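Local coordinates for esterase family protein (Staphylococcus aureus, PDB 7L0A), which probably hydrolyses S-formylglutathione to formate and glutathione, as a carboxylic ester hydrolase of the esterase D family, at residues B[87-92]-B[165-170]; B[16-21]-B[101-106]; B[147-153]-B[203-209]. One frame throughout, in Å; residues are numbered along the deposited sequence.

How the contacts relate
Two of the three contacts lie toward the periphery and one nearer the middle of the same alpha/beta-hydrolase domain. Contacts 1 and 2 are neighbours, their centres about 17 Å apart and their nearest atoms about 4 Å, and helix 99-113 of contact 2 follows helix 88-91 of contact 1 in the chain. Contact 3 lies across the chain's centre from both, its centre about 25 Å from that of contact 1 and about 24 Å from that of contact 2; contacts 2 and 3 reach the same sheet. Of the predicted triad Ser129, Asp213 and His242, the Asp213 side chain is about 3 Å from that of Ser153, the Ser129 side chain about 8 Å from that of Tyr90.

Contact 1 (B[87-92]-B[165-170]); sequences HSAYAN and EWNDFS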
loop_
_atom_site.group_PDB
_atom_site.type_symbol
_atom_site.label_atom_id
_atom_site.label_comp_id
_atom_site.label_asym_id
_atom_site.label_seq_id
_atom_site.Cartn_x
_atom_site.Cartn_y
_atom_site.Cartn_z
ATOM N N HIS B 87 18.788 7.951 -8.773
ATOM C CA HIS B 87 20.009 8.759 -8.732
ATOM C C HIS B 87 19.749 10.209 -9.108
ATOM O O HIS B 87 20.326 11.126 -8.518
ATOM C CB HIS B 87 21.068 8.190 -9.674
ATOM C CG HIS B 87 21.661 6.903 -9.197
ATOM N ND1 HIS B 87 22.866 6.438 -9.665
ATOM C CD2 HIS B 87 21.226 5.995 -8.292
ATOM C CE1 HIS B 87 23.151 5.293 -9.067
ATOM N NE2 HIS B 87 22.180 5.016 -8.216
ATOM N N SER B 88 18.910 10.430 -10.112
ATOM C CA SER B 88 18.701 11.778 -10.618
ATOM C C SER B 88 17.998 12.674 -9.604
ATOM O O SER B 88 18.048 13.900 -9.752
ATOM C CB SER B 88 17.899 11.719 -11.916
ATOM O OG SER B 88 16.756 10.877 -11.759
ATOM N N ALA B 89 17.373 12.108 -8.564
ATOM C CA ALA B 89 16.677 12.943 -7.584
ATOM C C ALA B 89 17.645 13.846 -6.835
ATOM O O ALA B 89 17.286 14.968 -6.450
ATOM C CB ALA B 89 15.897 12.077 -6.596
ATOM N N TYR B 90 18.897 13.414 -6.677
ATOM C CA TYR B 90 19.812 14.158 -5.823
ATOM C C TYR B 90 20.353 15.414 -6.482
ATOM O O TYR B 90 20.514 16.432 -5.811
ATOM C CB TYR B 90 21.001 13.288 -5.407
ATOM C CG TYR B 90 20.688 12.140 -4.492
ATOM C CD1 TYR B 90 20.581 12.332 -3.113
ATOM C CD2 TYR B 90 20.537 10.862 -4.981
ATOM C CE1 TYR B 90 20.324 11.271 -2.257
ATOM C CE2 TYR B 90 20.247 9.799 -4.128
ATOM C CZ TYR B 90 20.164 10.011 -2.770
ATOM O OH TYR B 90 19.918 9.003 -1.901
ATOM N N ALA B 91 20.675 15.367 -7.771
ATOM C CA ALA B 91 21.320 16.526 -8.356
ATOM C C ALA B 91 20.890 16.887 -9.769
ATOM O O ALA B 91 21.436 17.852 -10.308
ATOM C CB ALA B 91 22.856 16.348 -8.343
ATOM N N ASN B 92 19.924 16.190 -10.372
ATOM C CA ASN B 92 19.483 16.541 -11.716
ATOM C C ASN B 92 18.163 17.302 -11.765
ATOM O O ASN B 92 17.770 17.751 -12.855
ATOM C CB ASN B 92 19.344 15.295 -12.585
ATOM C CG ASN B 92 20.666 14.615 -12.844
ATOM O OD1 ASN B 92 21.020 13.650 -12.193
ATOM N ND2 ASN B 92 21.411 15.146 -13.802
ATOM N N GLU B 165 28.705 5.455 -6.318
ATOM C CA GLU B 165 28.316 4.688 -7.504
ATOM C C GLU B 165 27.262 5.369 -8.348
ATOM O O GLU B 165 26.334 4.722 -8.858
ATOM C CB GLU B 165 27.836 3.302 -7.059
ATOM C CG GLU B 165 28.905 2.459 -6.398
ATOM C CD GLU B 165 30.126 2.279 -7.286
ATOM O OE1 GLU B 165 29.953 2.116 -8.514
ATOM O OE2 GLU B 165 31.257 2.323 -6.754
ATOM N N TRP B 166 27.394 6.666 -8.568
ATOM C CA TRP B 166 26.464 7.402 -9.405
ATOM C C TRP B 166 26.408 6.854 -10.820
ATOM O O TRP B 166 27.428 6.453 -11.379
ATOM C CB TRP B 166 26.920 8.867 -9.458
ATOM C CG TRP B 166 26.994 9.532 -8.142
ATOM C CD1 TRP B 166 28.121 9.775 -7.391
ATOM C CD2 TRP B 166 25.901 10.057 -7.404
ATOM N NE1 TRP B 166 27.778 10.418 -6.227
ATOM C CE2 TRP B 166 26.419 10.607 -6.212
ATOM C CE3 TRP B 166 24.526 10.127 -7.637
ATOM C CZ2 TRP B 166 25.601 11.196 -5.244
ATOM C CZ3 TRP B 166 23.728 10.714 -6.689
ATOM C CH2 TRP B 166 24.265 11.245 -5.510
ATOM N N ASN B 167 25.207 6.868 -11.413
ATOM C CA ASN B 167 25.102 6.630 -12.853
ATOM C C ASN B 167 25.656 7.836 -13.630
ATOM O O ASN B 167 26.040 8.860 -13.061
ATOM C CB ASN B 167 23.659 6.275 -13.246
ATOM C CG ASN B 167 22.667 7.439 -13.127
ATOM O OD1 ASN B 167 23.033 8.618 -13.039
ATOM N ND2 ASN B 167 21.392 7.112 -13.224
ATOM N N ASP B 168 25.712 7.707 -14.961
ATOM C CA ASP B 168 26.433 8.680 -15.767
ATOM C C ASP B 168 25.810 10.064 -15.687
ATOM O O ASP B 168 26.519 11.073 -15.555
ATOM C CB ASP B 168 26.475 8.208 -17.222
ATOM C CG ASP B 168 27.469 7.084 -17.448
ATOM O OD1 ASP B 168 28.308 6.823 -16.557
ATOM O OD2 ASP B 168 27.415 6.464 -18.531
ATOM N N PHE B 169 24.481 10.144 -15.842
ATOM C CA PHE B 169 23.816 11.455 -15.862
ATOM C C PHE B 169 23.876 12.129 -14.492
ATOM O O PHE B 169 24.065 13.355 -14.409
ATOM C CB PHE B 169 22.369 11.273 -16.346
ATOM C CG PHE B 169 21.638 12.554 -16.663
ATOM C CD1 PHE B 169 22.266 13.589 -17.335
ATOM C CD2 PHE B 169 20.302 12.701 -16.312
ATOM C CE1 PHE B 169 21.583 14.767 -17.636
ATOM C CE2 PHE B 169 19.616 13.876 -16.610
ATOM C CZ PHE B 169 20.247 14.893 -17.277
ATOM N N SER B 170 23.733 11.355 -13.403
ATOM C CA SER B 170 23.822 11.958 -12.081
ATOM C C SER B 170 25.265 12.318 -11.752
ATOM O O SER B 170 25.532 13.381 -11.172
ATOM C CB SER B 170 23.219 11.051 -11.016
ATOM O OG SER B 170 23.909 9.838 -10.904
HETATM O O HOH W 1 18.378 7.872 -12.226
#
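His87 reaches across to the loop ahead of helix 168-177. Its CB lies 3.5 Å from Ser170 OG, with Asn167 ND2 a little farther away; CG comes next, 4.0 Å from the same Asn167 ND2. With CG anti to the carbonyl carbon (chi1 -71°), the ring edge faces the backbone of Glu165 and Asn167: ND1 accepts from Asn167 N at 3.0 Å, the donor practically in the ring plane, CE1 touches Glu165 O at 3.2 Å, and NE2 is hydrogen-bonded to Leu56 O. Both ring nitrogens are thus held, which fixes the rotation of the imidazole. Asn167 is the N-cap of the helix; its OD1 takes Ser170 N at 2.8 Å, nearly along the C=O axis, and also Ser170 OG, which comes from above the carbonyl plane.

At the outer end Asn92 ND2 gives a long bond to Phe169 O (3.3 Å) and also rests 3.5 Å above the centre of the Phe169 ring, amide and ring planes 19° apart. At the inner end the edge of Trp166 points at the face of Tyr90 in an offset edge-to-face pair, centroids 5.5 Å apart. Tyr90 also stacks on Tyr99, and both partners of the pair touch Met130 of helix 130-141, while Ala91 packs on helix 168-177.

Contact 2 (B[16-21]-B[101-106]); sequences YHSPTI and DYILEV
Thr20 and Tyr102 bring their CA atoms to 5.8 Å where the chain leaving strand 9-17 passes helix 99-113, residues 19-21 having helical backbone angles without the regular helical bonds. Across this gap Glu105 reaches out from the helix with CG anti to the backbone N (chi1 166°) and the chain extended beyond, and four donors grip its carboxylate. OE1 accepts from two hydroxyls: Tyr16 OH at 2.7 Å on the anti lone pair, and Ser18 OG on the syn lone pair. This oxygen lies at the edge of the Tyr16 ring, in its plane, with ring and carboxylate planes 73° apart. OE2 receives Thr20 N at 2.9 Å, using its syn lone pair, and Thr20 OG1 in a very short bond of 2.5 Å. With two donors on each oxygen the buried group is held against rotation, and such a ring of donors would favour the carboxylate over the acid. Ser18 OG also accepts from Ile21 N at 3.1 Å, an ST motif whose nearly straight bond (174°) ties the turn to the same hydroxyl that serves Glu105.

Packing contacts flank this cluster. Ile21 CG1 lies 3.6 Å from Tyr102 CD1, the two side chains crossing obliquely, and Thr20 CG2 meets Asp101 CB at 3.7 Å. Tyr16 OH also touches Val106 CG2. Tyr102 OH bonds to Asn84 O, and Asp101 OD2 to Ser98 N. The second subunit also borders the contact: its Glu33 accepts from His17 N and its Phe38 packs on Glu105. With donors from the strand end and from the ST motif after it, the Glu105 carboxylate joins strand 9-17, outermost within this chain, to a helix packed against the sheet of the alpha/beta-hydrolase fold.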
loop_
_atom_site.group_PDB
_atom_site.type_symbol
_atom_site.label_atom_id
_atom_site.label_comp_id
_atom_site.label_asym_id
_atom_site.label_seq_id
_atom_site.Cartn_x
_atom_site.Cartn_y
_atom_site.Cartn_z
ATOM N N TYR B 16 3.114 4.388 -7.628
ATOM C CA TYR B 16 2.261 5.565 -7.764
ATOM C C TYR B 16 2.970 6.592 -8.633
ATOM O O TYR B 16 4.181 6.548 -8.801
ATOM C CB TYR B 16 1.871 6.176 -6.394
ATOM C CG TYR B 16 2.936 6.981 -5.704
ATOM C CD1 TYR B 16 4.119 6.396 -5.217
ATOM C CD2 TYR B 16 2.802 8.346 -5.601
ATOM C CE1 TYR B 16 5.109 7.186 -4.608
ATOM C CE2 TYR B 16 3.781 9.124 -5.021
ATOM C CZ TYR B 16 4.928 8.549 -4.534
ATOM O OH TYR B 16 5.913 9.321 -3.952
ATOM N N HIS B 17 2.190 7.500 -9.212
ATOM C CA HIS B 17 2.768 8.656 -9.894
ATOM C C HIS B 17 3.102 9.754 -8.884
ATOM O O HIS B 17 2.238 10.222 -8.147
ATOM C CB HIS B 17 1.802 9.198 -10.946
ATOM C CG HIS B 17 2.378 10.334 -11.719
ATOM N ND1 HIS B 17 2.255 11.645 -11.314
ATOM C CD2 HIS B 17 3.110 10.349 -12.850
ATOM C CE1 HIS B 17 2.869 12.424 -12.187
ATOM N NE2 HIS B 17 3.405 11.660 -13.123
ATOM N N SER B 18 4.372 10.132 -8.821
ATOM C CA SER B 18 4.849 11.157 -7.908
ATOM C C SER B 18 4.706 12.538 -8.532
ATOM O O SER B 18 5.321 12.793 -9.572
ATOM C CB SER B 18 6.307 10.912 -7.584
ATOM O OG SER B 18 6.889 12.009 -6.931
ATOM N N PRO B 19 3.873 13.424 -7.955
ATOM C CA PRO B 19 3.810 14.820 -8.447
ATOM C C PRO B 19 5.143 15.530 -8.374
ATOM O O PRO B 19 5.459 16.348 -9.257
ATOM C CB PRO B 19 2.781 15.469 -7.520
ATOM C CG PRO B 19 2.044 14.356 -6.850
ATOM C CD PRO B 19 2.949 13.139 -6.839
ATOM N N THR B 20 5.959 15.209 -7.366
ATOM C CA THR B 20 7.220 15.917 -7.177
ATOM C C THR B 20 8.241 15.527 -8.226
ATOM O O THR B 20 8.848 16.396 -8.853
ATOM C CB THR B 20 7.748 15.638 -5.779
ATOM O OG1 THR B 20 6.804 16.100 -4.818
ATOM C CG2 THR B 20 9.088 16.331 -5.564
ATOM N N ILE B 21 8.427 14.222 -8.446
ATOM C CA ILE B 21 9.394 13.750 -9.432
ATOM C C ILE B 21 8.822 13.844 -10.827
ATOM O O ILE B 21 9.563 14.059 -11.789
ATOM C CB ILE B 21 9.823 12.304 -9.088
ATOM C CG1 ILE B 21 10.492 12.290 -7.706
ATOM C CG2 ILE B 21 10.782 11.755 -10.168
ATOM C CD1 ILE B 21 11.813 13.044 -7.625
ATOM N N ASP B 101 12.446 17.208 -1.552
ATOM C CA ASP B 101 11.012 17.397 -1.695
ATOM C C ASP B 101 10.308 16.057 -1.838
ATOM O O ASP B 101 9.183 15.879 -1.349
ATOM C CB ASP B 101 10.744 18.276 -2.898
ATOM C CG ASP B 101 11.644 19.518 -2.896
ATOM O OD1 ASP B 101 11.309 20.455 -2.128
ATOM O OD2 ASP B 101 12.695 19.528 -3.598
ATOM N N TYR B 102 10.947 15.131 -2.543
ATOM C CA TYR B 102 10.351 13.824 -2.797
ATOM C C TYR B 102 10.193 13.020 -1.513
ATOM O O TYR B 102 9.134 12.419 -1.279
ATOM C CB TYR B 102 11.202 13.069 -3.817
ATOM C CG TYR B 102 10.893 11.607 -3.955
ATOM C CD1 TYR B 102 9.633 11.161 -4.344
ATOM C CD2 TYR B 102 11.856 10.654 -3.632
ATOM C CE1 TYR B 102 9.370 9.798 -4.457
ATOM C CE2 TYR B 102 11.587 9.298 -3.724
ATOM C CZ TYR B 102 10.348 8.898 -4.135
ATOM O OH TYR B 102 10.078 7.531 -4.240
ATOM N N ILE B 103 11.235 12.968 -0.676
ATOM C CA ILE B 103 11.100 12.223 0.563
ATOM C C ILE B 103 10.004 12.839 1.439
ATOM O O ILE B 103 9.234 12.115 2.090
ATOM C CB ILE B 103 12.444 12.128 1.310
ATOM C CG1 ILE B 103 13.464 11.321 0.509
ATOM C CG2 ILE B 103 12.249 11.409 2.660
ATOM C CD1 ILE B 103 13.006 9.941 0.138
ATOM N N LEU B 104 9.857 14.162 1.415
ATOM C CA LEU B 104 8.797 14.790 2.203
ATOM C C LEU B 104 7.426 14.488 1.606
ATOM O O LEU B 104 6.444 14.365 2.342
ATOM C CB LEU B 104 9.050 16.286 2.332
ATOM C CG LEU B 104 10.263 16.590 3.205
ATOM C CD1 LEU B 104 10.528 18.081 3.188
ATOM C CD2 LEU B 104 10.094 16.130 4.637
ATOM N N GLU B 105 7.340 14.355 0.282
ATOM C CA GLU B 105 6.104 13.906 -0.348
ATOM C C GLU B 105 5.749 12.495 0.101
ATOM O O GLU B 105 4.586 12.219 0.429
ATOM C CB GLU B 105 6.246 13.962 -1.867
ATOM C CG GLU B 105 5.118 13.199 -2.591
ATOM C CD GLU B 105 5.374 13.046 -4.070
ATOM O OE1 GLU B 105 5.655 11.939 -4.496
ATOM O OE2 GLU B 105 5.377 14.092 -4.795
ATOM N N VAL B 106 6.728 11.581 0.098
ATOM C CA VAL B 106 6.451 10.212 0.537
ATOM C C VAL B 106 5.922 10.237 1.967
ATOM O O VAL B 106 4.918 9.583 2.294
ATOM C CB VAL B 106 7.698 9.318 0.416
ATOM C CG1 VAL B 106 7.429 7.971 1.030
ATOM C CG2 VAL B 106 8.099 9.161 -1.042
#

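Contact 3 (B[147-153]-B[203-209]); sequences AKAVPLS and PKLLIMC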
loop_
_atom_site.group_PDB
_atom_site.type_symbol
_atom_site.label_atom_id
_atom_site.label_comp_id
_atom_site.label_asym_id
_atom_site.label_seq_id
_atom_site.Cartn_x
_atom_site.Cartn_y
_atom_site.Cartn_z
ATOM N N ALA B 147 11.610 12.512 15.856
ATOM C CA ALA B 147 12.141 12.525 17.208
ATOM C C ALA B 147 13.546 11.948 17.271
ATOM O O ALA B 147 14.319 12.298 18.182
ATOM C CB ALA B 147 11.235 11.728 18.139
ATOM N N LYS B 148 13.867 11.059 16.345
ATOM C CA LYS B 148 15.112 10.303 16.371
ATOM C C LYS B 148 15.558 10.089 14.933
ATOM O O LYS B 148 14.721 9.885 14.046
ATOM C CB LYS B 148 14.969 8.956 17.066
ATOM C CG LYS B 148 14.483 9.081 18.502
ATOM C CD LYS B 148 14.366 7.718 19.157
ATOM C CE LYS B 148 13.682 7.845 20.508
ATOM N NZ LYS B 148 13.906 6.646 21.358
ATOM N N ALA B 149 16.873 10.108 14.715
ATOM C CA ALA B 149 17.493 9.950 13.400
ATOM C C ALA B 149 18.727 9.076 13.546
ATOM O O ALA B 149 19.513 9.267 14.486
ATOM C CB ALA B 149 17.882 11.335 12.821
ATOM N N VAL B 150 18.910 8.144 12.617
ATOM C CA VAL B 150 19.986 7.167 12.665
ATOM C C VAL B 150 20.730 7.144 11.330
ATOM O O VAL B 150 20.409 6.370 10.411
ATOM C CB VAL B 150 19.448 5.760 12.991
ATOM C CG1 VAL B 150 20.593 4.778 13.109
ATOM C CG2 VAL B 150 18.627 5.763 14.274
ATOM N N PRO B 151 21.769 7.963 11.177
ATOM C CA PRO B 151 22.640 7.847 9.997
ATOM C C PRO B 151 23.584 6.660 10.132
ATOM O O PRO B 151 24.294 6.535 11.134
ATOM C CB PRO B 151 23.427 9.179 9.989
ATOM C CG PRO B 151 22.713 10.060 10.934
ATOM C CD PRO B 151 22.073 9.166 11.967
ATOM N N LEU B 152 23.597 5.811 9.116
ATOM C CA LEU B 152 24.417 4.606 9.055
ATOM C C LEU B 152 25.458 4.796 7.963
ATOM O O LEU B 152 25.102 5.046 6.807
ATOM C CB LEU B 152 23.558 3.381 8.736
ATOM C CG LEU B 152 22.409 3.050 9.681
ATOM C CD1 LEU B 152 21.683 1.826 9.093
ATOM C CD2 LEU B 152 22.892 2.776 11.060
ATOM N N SER B 153 26.728 4.618 8.299
ATOM C CA SER B 153 27.797 4.661 7.307
ATOM C C SER B 153 27.616 5.849 6.364
ATOM O O SER B 153 27.720 5.710 5.133
ATOM C CB SER B 153 27.834 3.359 6.504
ATOM O OG SER B 153 27.771 2.238 7.380
ATOM N N PRO B 203 16.748 16.061 16.223
ATOM C CA PRO B 203 16.350 14.740 16.738
ATOM C C PRO B 203 17.473 14.117 17.557
ATOM O O PRO B 203 18.652 14.398 17.368
ATOM C CB PRO B 203 16.074 13.923 15.477
ATOM C CG PRO B 203 15.851 14.947 14.375
ATOM C CD PRO B 203 16.703 16.130 14.745
ATOM N N LYS B 204 17.092 13.215 18.467
ATOM C CA LYS B 204 18.106 12.375 19.098
ATOM C C LYS B 204 18.838 11.590 18.007
ATOM O O LYS B 204 18.213 11.015 17.108
ATOM C CB LYS B 204 17.457 11.442 20.115
ATOM C CG LYS B 204 18.393 10.920 21.193
ATOM C CD LYS B 204 17.618 10.227 22.313
ATOM C CE LYS B 204 18.558 9.443 23.217
ATOM N NZ LYS B 204 17.839 8.720 24.294
ATOM N N LEU B 205 20.171 11.579 18.078
ATOM C CA LEU B 205 21.016 10.999 17.046
ATOM C C LEU B 205 21.699 9.725 17.520
ATOM O O LEU B 205 22.354 9.713 18.576
ATOM C CB LEU B 205 22.083 12.007 16.623
ATOM C CG LEU B 205 21.596 13.256 15.914
ATOM C CD1 LEU B 205 22.779 14.223 15.766
ATOM C CD2 LEU B 205 21.015 12.914 14.560
ATOM N N LEU B 206 21.569 8.664 16.715
ATOM C CA LEU B 206 22.370 7.452 16.851
ATOM C C LEU B 206 23.125 7.304 15.537
ATOM O O LEU B 206 22.510 7.090 14.486
ATOM C CB LEU B 206 21.503 6.228 17.157
ATOM C CG LEU B 206 22.273 4.920 17.096
ATOM C CD1 LEU B 206 23.354 4.839 18.128
ATOM C CD2 LEU B 206 21.274 3.764 17.238
ATOM N N ILE B 207 24.444 7.476 15.585
ATOM C CA ILE B 207 25.287 7.421 14.397
ATOM C C ILE B 207 26.113 6.155 14.464
ATOM O O ILE B 207 26.738 5.873 15.486
ATOM C CB ILE B 207 26.181 8.678 14.295
ATOM C CG1 ILE B 207 25.295 9.921 14.245
ATOM C CG2 ILE B 207 27.127 8.569 13.118
ATOM C CD1 ILE B 207 26.051 11.232 14.388
ATOM N N MET B 208 26.108 5.372 13.388
ATOM C CA MET B 208 26.784 4.074 13.389
ATOM C C MET B 208 27.622 3.935 12.124
ATOM O O MET B 208 27.223 4.373 11.038
ATOM C CB MET B 208 25.784 2.901 13.497
ATOM C CG MET B 208 24.618 3.169 14.425
ATOM S SD MET B 208 23.513 1.712 14.616
ATOM C CE MET B 208 24.545 0.718 15.652
ATOM N N CYS B 209 28.793 3.331 12.272
ATOM C CA CYS B 209 29.633 3.011 11.127
ATOM C C CYS B 209 30.556 1.859 11.495
ATOM O O CYS B 209 31.046 1.786 12.623
ATOM C CB CYS B 209 30.444 4.256 10.703
ATOM S SG CYS B 209 31.254 4.145 9.121
HETATM O O HOH W 2 16.476 6.594 22.347
#
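Leu152 and Met208 run alongside each other in one direction, with Leu152 CD2 3.8 Å from Met208 SD; the methionine chain bends at its end (chi3 74°), so its methyl turns off the line of the chain. Val150 and Leu206 are arranged in the same manner, and Val150 CG2 is 4.1 Å from Leu206 CB. Pro151 CD meets Ile207 CG1 at 4.0 Å, and Ala149 CB touches both Leu205 CD2 and Pro203 CB.

Between these layers the backbones pair in parallel; the strand axes approach to 4.8 Å at an angle of 18°. Ala149 uses both its N and its O, the first on Lys204 O and the second on Leu206 N, while Met208 N donates to Pro151 O and Met208 O accepts from Ser153 N. That last bond is 2.8 Å long and nearly straight.

The polar edge is the start of the strands, where Lys148 and Lys204 extend together. Their NZ atoms stand 5.3 Å apart and share water 2, at 2.8 Å from Lys148 NZ. Lys148 NZ also bonds to Met258 O, and Lys148 forms a cation-pi contact with Trp257.

Strands 123-128 and 234-238 flank the pair; helix 244-259 covers the Val150 and Leu206 face, helix 216-228 the Ile207 face. Ser153, bonded to Trp247 NE1, ends beside Asp213 and His242 of the predicted charge relay.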